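Side-chain contacts in homoserine O-acetyltransferase (Bacillus anthracis str. 'Ames Ancestor', PDB 3I1I), which probably transfers an acetyl group from acetyl-CoA to the hydroxyl of homoserine, an early step of methionine biosynthesis, on an alpha/beta-hydrolase scaffold: residues G35-N38 / R39-N43; M135-E138 / L139-M143; I246-E249 / P250-V254. One frame throughout, in Å; residues are numbered along the deposited sequence.

Contact 1. Residues G35-N38 / R39-N43; sequences GTLN and RERSN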
loop_
_atom_site.group_PDB
_atom_site.type_symbol
_atom_site.label_atom_id
_atom_site.label_comp_id
_atom_site.label_asym_id
_atom_site.label_seq_id
_atom_site.Cartn_x
_atom_site.Cartn_y
_atom_site.Cartn_z
ATOM N N GLY A 35 34.333 15.124 17.233
ATOM C CA GLY A 35 35.546 15.881 16.901
ATOM C C GLY A 35 35.588 17.272 17.529
ATOM O O GLY A 35 34.801 17.593 18.416
ATOM N N THR A 36 36.501 18.095 17.025
ATOM C CA THR A 36 36.834 19.368 17.623
ATOM C C THR A 36 36.774 20.496 16.606
ATOM O O THR A 36 37.385 20.429 15.532
ATOM C CB THR A 36 38.275 19.304 18.208
ATOM O OG1 THR A 36 38.374 18.165 19.051
ATOM C CG2 THR A 36 38.645 20.544 19.031
ATOM N N LEU A 37 36.071 21.556 16.966
ATOM C CA LEU A 37 35.988 22.730 16.126
ATOM C C LEU A 37 37.353 23.429 16.104
ATOM O O LEU A 37 37.942 23.638 17.130
ATOM C CB LEU A 37 34.922 23.633 16.713
ATOM C CG LEU A 37 34.397 24.830 15.919
ATOM C CD1 LEU A 37 33.772 24.371 14.577
ATOM C CD2 LEU A 37 33.417 25.595 16.823
ATOM N N ASN A 38 37.884 23.755 14.937
ATOM C CA ASN A 38 39.193 24.421 14.867
ATOM C C ASN A 38 39.049 25.951 15.108
ATOM O O ASN A 38 37.926 26.467 15.180
ATOM C CB ASN A 38 39.913 24.050 13.562
ATOM C CG ASN A 38 39.327 24.718 12.355
ATOM O OD1 ASN A 38 38.444 25.571 12.459
ATOM N ND2 ASN A 38 39.821 24.342 11.184
ATOM N N ARG A 39 40.155 26.677 15.240
ATOM C CA ARG A 39 40.093 28.083 15.683
ATOM C C ARG A 39 39.362 28.921 14.662
ATOM O O ARG A 39 38.594 29.808 15.017
ATOM C CB ARG A 39 41.492 28.687 15.911
ATOM C CG ARG A 39 41.494 30.155 16.459
ATOM C CD ARG A 39 42.043 30.258 17.898
ATOM N NE ARG A 39 41.919 28.995 18.634
ATOM C CZ ARG A 39 42.848 28.039 18.642
ATOM N NH1 ARG A 39 43.973 28.199 17.956
ATOM N NH2 ARG A 39 42.651 26.921 19.325
ATOM N N GLU A 40 39.575 28.607 13.394
ATOM C CA GLU A 40 38.964 29.333 12.316
ATOM C C GLU A 40 37.506 28.870 12.083
ATOM O O GLU A 40 36.766 29.516 11.336
ATOM C CB GLU A 40 39.798 29.165 11.040
ATOM C CG GLU A 40 41.368 29.147 11.238
ATOM C CD GLU A 40 41.955 27.703 11.521
ATOM O OE1 GLU A 40 41.672 27.111 12.604
ATOM O OE2 GLU A 40 42.699 27.155 10.661
ATOM N N ARG A 41 37.096 27.767 12.708
ATOM C CA ARG A 41 35.771 27.223 12.498
ATOM C C ARG A 41 35.538 26.862 11.017
ATOM O O ARG A 41 34.463 27.071 10.460
ATOM C CB ARG A 41 34.742 28.219 13.007
ATOM C CG ARG A 41 34.760 28.259 14.489
ATOM C CD ARG A 41 34.268 29.553 15.057
ATOM N NE ARG A 41 34.496 29.634 16.495
ATOM C CZ ARG A 41 33.834 30.456 17.303
ATOM N NH1 ARG A 41 32.894 31.275 16.834
ATOM N NH2 ARG A 41 34.096 30.445 18.595
ATOM N N SER A 42 36.579 26.350 10.395
ATOM C CA SER A 42 36.578 26.026 8.978
ATOM C C SER A 42 36.494 24.527 8.726
ATOM O O SER A 42 36.576 24.104 7.581
ATOM C CB SER A 42 37.872 26.542 8.337
ATOM O OG SER A 42 38.975 26.029 9.050
ATOM N N ASN A 43 36.341 23.726 9.766
ATOM C CA ASN A 43 36.342 22.264 9.606
ATOM C C ASN A 43 35.003 21.585 9.969
ATOM O O ASN A 43 34.972 20.456 10.450
ATOM C CB ASN A 43 37.495 21.672 10.422
ATOM C CG ASN A 43 37.309 21.856 11.909
ATOM O OD1 ASN A 43 36.607 22.782 12.345
ATOM N ND2 ASN A 43 37.883 20.945 12.700
HETATM O O HOH W 1 36.469 27.852 17.251
#
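The side-chain amides of Asn38 and Asn43 lie stacked, their planes 11° apart and the two side chains running past each other in opposite directions. This is the tight part of the loop that leads from strand 24-34 to strand 44-48. Asn43 grips the incoming chain with both ends of its amide: OD1 accepts Asn38 N at 3.0 Å, the donor tilted 33° from the carbonyl plane, and ND2 reaches Thr36 O at 2.9 Å, in that carbonyl's plane, while also bonding Gln85 O. Asn38, its CG held between backbone N and carbonyl carbon (chi1 74°), folds over the type I turn Asn38-Arg41. Its OD1 takes Ser42 N at 2.9 Å, and ND2 gives a nearly straight bond to Ser42 OG at 2.8 Å. The other side is looser and watered, and the second subunit packs on it: Leu37 CG rests on Arg41 CG at 3.7 Å, and one water joins Asn38 O to Arg41 NE at the guanidinium edge. Arg41 NH1 bonds Gly144 O and forms a salt bridge with Glu300 of the second subunit. Two neutral amides thus serve Thr36 O, Asn38 N and Ser42 N, while Arg41 takes its charge to the subunit interface.

Contact 2. Residues M135-E138 / L139-M143; sequences MQCE and LIKDM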
loop_
_atom_site.group_PDB
_atom_site.type_symbol
_atom_site.label_atom_id
_atom_site.label_comp_id
_atom_site.label_asym_id
_atom_site.label_seq_id
_atom_site.Cartn_x
_atom_site.Cartn_y
_atom_site.Cartn_z
HETATM N N MSE A 135 16.116 25.600 10.265
HETATM C CA MSE A 135 16.380 25.424 11.663
HETATM C C MSE A 135 17.843 25.096 11.920
HETATM O O MSE A 135 18.455 25.728 12.754
HETATM C CB MSE A 135 15.492 24.362 12.249
HETATM C CG MSE A 135 14.086 24.867 12.455
HETATM SE SE MSE A 135 12.918 23.366 12.847
HETATM C CE MSE A 135 13.887 22.650 14.409
ATOM N N GLN A 136 18.403 24.137 11.191
ATOM C CA GLN A 136 19.803 23.791 11.330
ATOM C C GLN A 136 20.736 25.013 11.172
ATOM O O GLN A 136 21.710 25.173 11.903
ATOM C CB GLN A 136 20.172 22.771 10.273
ATOM C CG GLN A 136 19.639 21.360 10.526
ATOM C CD GLN A 136 19.978 20.446 9.360
ATOM O OE1 GLN A 136 20.011 20.881 8.200
ATOM N NE2 GLN A 136 20.284 19.200 9.662
ATOM N N CYS A 137 20.420 25.858 10.200
ATOM C CA CYS A 137 21.189 27.031 9.948
ATOM C C CYS A 137 21.196 28.003 11.141
ATOM O O CYS A 137 22.233 28.613 11.428
ATOM C CB CYS A 137 20.651 27.733 8.715
ATOM S SG CYS A 137 21.700 29.059 8.205
ATOM N N GLU A 138 20.062 28.137 11.834
ATOM C CA GLU A 138 20.020 28.971 13.031
ATOM C C GLU A 138 20.969 28.437 14.056
ATOM O O GLU A 138 21.663 29.210 14.724
ATOM C CB GLU A 138 18.662 28.991 13.698
ATOM C CG GLU A 138 17.561 29.444 12.816
ATOM C CD GLU A 138 17.421 30.915 12.812
ATOM O OE1 GLU A 138 16.365 31.368 13.339
ATOM O OE2 GLU A 138 18.344 31.600 12.281
ATOM N N LEU A 139 20.954 27.117 14.218
ATOM C CA LEU A 139 21.869 26.481 15.167
ATOM C C LEU A 139 23.318 26.712 14.753
ATOM O O LEU A 139 24.114 27.111 15.557
ATOM C CB LEU A 139 21.581 24.975 15.320
ATOM C CG LEU A 139 22.666 24.118 16.009
ATOM C CD1 LEU A 139 23.041 24.772 17.327
ATOM C CD2 LEU A 139 22.221 22.666 16.234
ATOM N N ILE A 140 23.651 26.464 13.494
ATOM C CA ILE A 140 25.032 26.658 13.011
ATOM C C ILE A 140 25.497 28.119 13.258
ATOM O O ILE A 140 26.583 28.355 13.789
ATOM C CB ILE A 140 25.138 26.299 11.503
ATOM C CG1 ILE A 140 24.849 24.783 11.289
ATOM C CG2 ILE A 140 26.504 26.627 10.949
ATOM C CD1 ILE A 140 25.876 23.868 11.950
ATOM N N LYS A 141 24.651 29.080 12.900
ATOM C CA LYS A 141 24.980 30.481 13.084
ATOM C C LYS A 141 25.159 30.795 14.562
ATOM O O LYS A 141 26.167 31.382 14.955
ATOM C CB LYS A 141 23.965 31.420 12.420
ATOM C CG LYS A 141 24.047 31.392 10.862
ATOM C CD LYS A 141 23.183 32.514 10.138
ATOM C CE LYS A 141 21.634 32.204 10.059
ATOM N NZ LYS A 141 20.832 32.906 8.913
ATOM N N ASP A 142 24.242 30.313 15.383
ATOM C CA ASP A 142 24.303 30.570 16.800
ATOM C C ASP A 142 25.502 29.936 17.457
ATOM O O ASP A 142 25.915 30.400 18.522
ATOM C CB ASP A 142 23.031 30.138 17.517
ATOM C CG ASP A 142 21.864 31.060 17.237
ATOM O OD1 ASP A 142 22.053 32.113 16.605
ATOM O OD2 ASP A 142 20.740 30.731 17.642
HETATM N N MSE A 143 26.067 28.904 16.844
HETATM C CA MSE A 143 27.303 28.302 17.335
HETATM C C MSE A 143 28.521 29.081 16.841
HETATM O O MSE A 143 29.637 28.748 17.180
HETATM C CB MSE A 143 27.407 26.844 16.887
HETATM C CG MSE A 143 26.488 25.918 17.626
HETATM SE SE MSE A 143 26.612 24.089 16.902
HETATM C CE MSE A 143 28.410 23.636 17.511
#
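Cys137 and Lys141 lie one helical turn apart, and the lysine chain runs back along the helix toward the thiol: CE stands 3.7 Å from Cys137 SG. Cys137 turns SG anti to its own nitrogen (chi1 -172°), beside the carbonyl carbon, which directs it toward the following turn; a bend at chi3 (-78°) brings the lysine's end round to it. The lower part of the same chain lies against the backbone, with CG 3.4 Å from Cys137 O. Glu138 crosses Lys141 at a slant, and its bent chain leaves OE2 4.4 Å from Lys141 NZ, beyond salt-bridge range, where any attraction would be diffuse. On another side of the helix Ile140 CG1 comes within 3.2 Å of Gln136 O, the oxygen that accepts Ile140 N at 2.8 Å almost in line with its C=O bond. Asp142 N bonds Glu138 O in turn, at 2.9 Å. The extended side chain of Gln136 takes its amide away, to Trp164 and Thr91, while Leu139 packs on Tyr31, Phe12 and Thr91, and Ile140 on Ile89. Such an i to i+4 ladder, with Leu139 and Ile140 against the strands, Lys141 exposed, and Glu138 and Asp142 beside Phe12 of edge strand 10-18, fits a broadly amphipathic helix, here helix 129-142 packed on the central sheet of the alpha/beta-hydrolase fold just before the strand that leads to the probable nucleophile elbow.

Contact 3. Residues I246-E249 / P250-V254; sequences IEVE and PYEKV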
loop_
_atom_site.group_PDB
_atom_site.type_symbol
_atom_site.label_atom_id
_atom_site.label_comp_id
_atom_site.label_asym_id
_atom_site.label_seq_id
_atom_site.Cartn_x
_atom_site.Cartn_y
_atom_site.Cartn_z
ATOM N N ILE A 246 6.602 -26.039 -0.764
ATOM C CA ILE A 246 6.059 -27.238 -0.186
ATOM C C ILE A 246 4.883 -26.902 0.711
ATOM O O ILE A 246 3.896 -27.536 0.605
ATOM C CB ILE A 246 7.153 -28.014 0.602
ATOM C CG1 ILE A 246 8.304 -28.397 -0.339
ATOM C CG2 ILE A 246 6.584 -29.255 1.276
ATOM C CD1 ILE A 246 7.884 -29.245 -1.540
ATOM N N GLU A 247 4.964 -25.906 1.580
ATOM C CA GLU A 247 3.862 -25.633 2.524
ATOM C C GLU A 247 2.500 -25.521 1.795
ATOM O O GLU A 247 2.397 -24.885 0.726
ATOM C CB GLU A 247 4.144 -24.394 3.379
ATOM C CG GLU A 247 4.204 -23.082 2.596
ATOM C CD GLU A 247 4.486 -21.836 3.441
ATOM O OE1 GLU A 247 4.490 -21.909 4.717
ATOM O OE2 GLU A 247 4.688 -20.761 2.806
ATOM N N VAL A 248 1.477 -26.186 2.356
ATOM C CA VAL A 248 0.147 -26.236 1.774
ATOM C C VAL A 248 -0.839 -25.281 2.450
ATOM O O VAL A 248 -1.821 -24.897 1.878
ATOM C CB VAL A 248 -0.446 -27.697 1.818
ATOM C CG1 VAL A 248 0.484 -28.708 1.080
ATOM C CG2 VAL A 248 -0.762 -28.114 3.260
ATOM N N GLU A 249 -0.565 -24.845 3.663
ATOM C CA GLU A 249 -1.597 -24.106 4.417
ATOM C C GLU A 249 -1.960 -22.771 3.768
ATOM O O GLU A 249 -3.134 -22.415 3.720
ATOM C CB GLU A 249 -1.234 -23.910 5.892
ATOM C CG GLU A 249 -2.275 -23.143 6.718
ATOM C CD GLU A 249 -3.686 -23.730 6.647
ATOM O OE1 GLU A 249 -4.662 -22.942 6.753
ATOM O OE2 GLU A 249 -3.830 -24.969 6.494
ATOM N N PRO A 250 -0.991 -22.030 3.204
ATOM C CA PRO A 250 -1.409 -20.799 2.479
ATOM C C PRO A 250 -2.448 -21.008 1.332
ATOM O O PRO A 250 -3.191 -20.080 1.006
ATOM C CB PRO A 250 -0.087 -20.274 1.880
ATOM C CG PRO A 250 1.001 -20.869 2.829
ATOM C CD PRO A 250 0.465 -22.253 3.115
ATOM N N TYR A 251 -2.481 -22.221 0.775
ATOM C CA TYR A 251 -3.352 -22.604 -0.339
ATOM C C TYR A 251 -4.761 -22.963 0.116
ATOM O O TYR A 251 -5.610 -23.318 -0.705
ATOM C CB TYR A 251 -2.744 -23.798 -1.108
ATOM C CG TYR A 251 -1.559 -23.406 -1.916
ATOM C CD1 TYR A 251 -1.671 -23.144 -3.280
ATOM C CD2 TYR A 251 -0.332 -23.189 -1.314
ATOM C CE1 TYR A 251 -0.574 -22.737 -4.029
ATOM C CE2 TYR A 251 0.761 -22.760 -2.044
ATOM C CZ TYR A 251 0.641 -22.551 -3.394
ATOM O OH TYR A 251 1.739 -22.135 -4.097
ATOM N N GLU A 252 -5.022 -22.837 1.413
ATOM C CA GLU A 252 -6.251 -23.363 1.974
ATOM C C GLU A 252 -7.192 -22.286 2.459
ATOM O O GLU A 252 -8.383 -22.490 2.455
ATOM C CB GLU A 252 -5.907 -24.363 3.086
ATOM C CG GLU A 252 -5.273 -25.644 2.501
ATOM C CD GLU A 252 -4.875 -26.691 3.539
ATOM O OE1 GLU A 252 -5.076 -26.482 4.768
ATOM O OE2 GLU A 252 -4.352 -27.745 3.114
ATOM N N LYS A 253 -6.668 -21.143 2.866
ATOM C CA LYS A 253 -7.503 -20.032 3.338
ATOM C C LYS A 253 -6.917 -18.727 2.861
ATOM O O LYS A 253 -5.679 -18.573 2.780
ATOM C CB LYS A 253 -7.559 -20.003 4.858
ATOM C CG LYS A 253 -8.062 -21.297 5.506
ATOM C CD LYS A 253 -8.560 -20.990 6.896
ATOM C CE LYS A 253 -8.847 -22.248 7.695
ATOM N NZ LYS A 253 -7.572 -22.831 8.241
ATOM N N VAL A 254 -7.780 -17.775 2.546
ATOM C CA VAL A 254 -7.269 -16.508 2.096
ATOM C C VAL A 254 -6.305 -15.984 3.152
ATOM O O VAL A 254 -5.241 -15.488 2.809
ATOM C CB VAL A 254 -8.360 -15.507 1.796
ATOM C CG1 VAL A 254 -7.753 -14.123 1.476
ATOM C CG2 VAL A 254 -9.197 -16.017 0.608
#
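A short 3-10 turn in the loop between helices 234-240 and 259-270 brings Glu249 against Glu252 and Lys253. Its backbone bonds are of the i to i+3 kind: Tyr251 N reaches Val248 O and Glu252 N reaches Glu249 O, each at 3.0 Å. Glu249 sends CG anti to its nitrogen (chi1 180°) and then bends at chi2, which brings the carboxylate to the lysine's end, the two chains crossing obliquely. There OE1 forms a salt bridge with Lys253 NZ at 3.3 Å, its hydrogen bond weak, and is also held by Ser256 OG. The other oxygen, OE2, lies 2.6 Å from Glu252 OE1, with the two carboxylate planes nearly perpendicular at 88°; Glu249 was modelled in two conformers, and this approach is doubtful. Beyond the turn, this loop lies on the outside of the subunit and belongs to an interface: the Tyr251 ring stacks on His294 of the third subunit, and Lys285 of that subunit bonds Lys253 O and Val254 O. Val248 O meets the Tyr251 ring at its edge, and Tyr251 CB is 3.3 Å from Val248 O. Toward helix 259-270, Glu247 crosses Pro250 at about a right angle, its CD 3.7 Å from Pro250 CG, and its OE2 accepts Ser259 N at the start of that helix.

Along the chain the three contacts follow in series: contact 1 in the loop joining strands 24-34 and 44-48 of the central sheet, contact 2 on helix 129-142 lying over that sheet, and contact 3 in the loop between helices 234-240 and 259-270. Contacts 1 and 2 are neighbours, centres 15 Å apart, and touch where Arg41 NH1 packs near Met143 O at 4.1 Å; both meet the second subunit. Contact 3 lies on the opposite side of the chain's centre, about 62 Å from contact 1 and 57 Å from contact 2 between centres, and faces the third subunit. Opposite ends of one chain thus serve two different interfaces of the four-chain assembly.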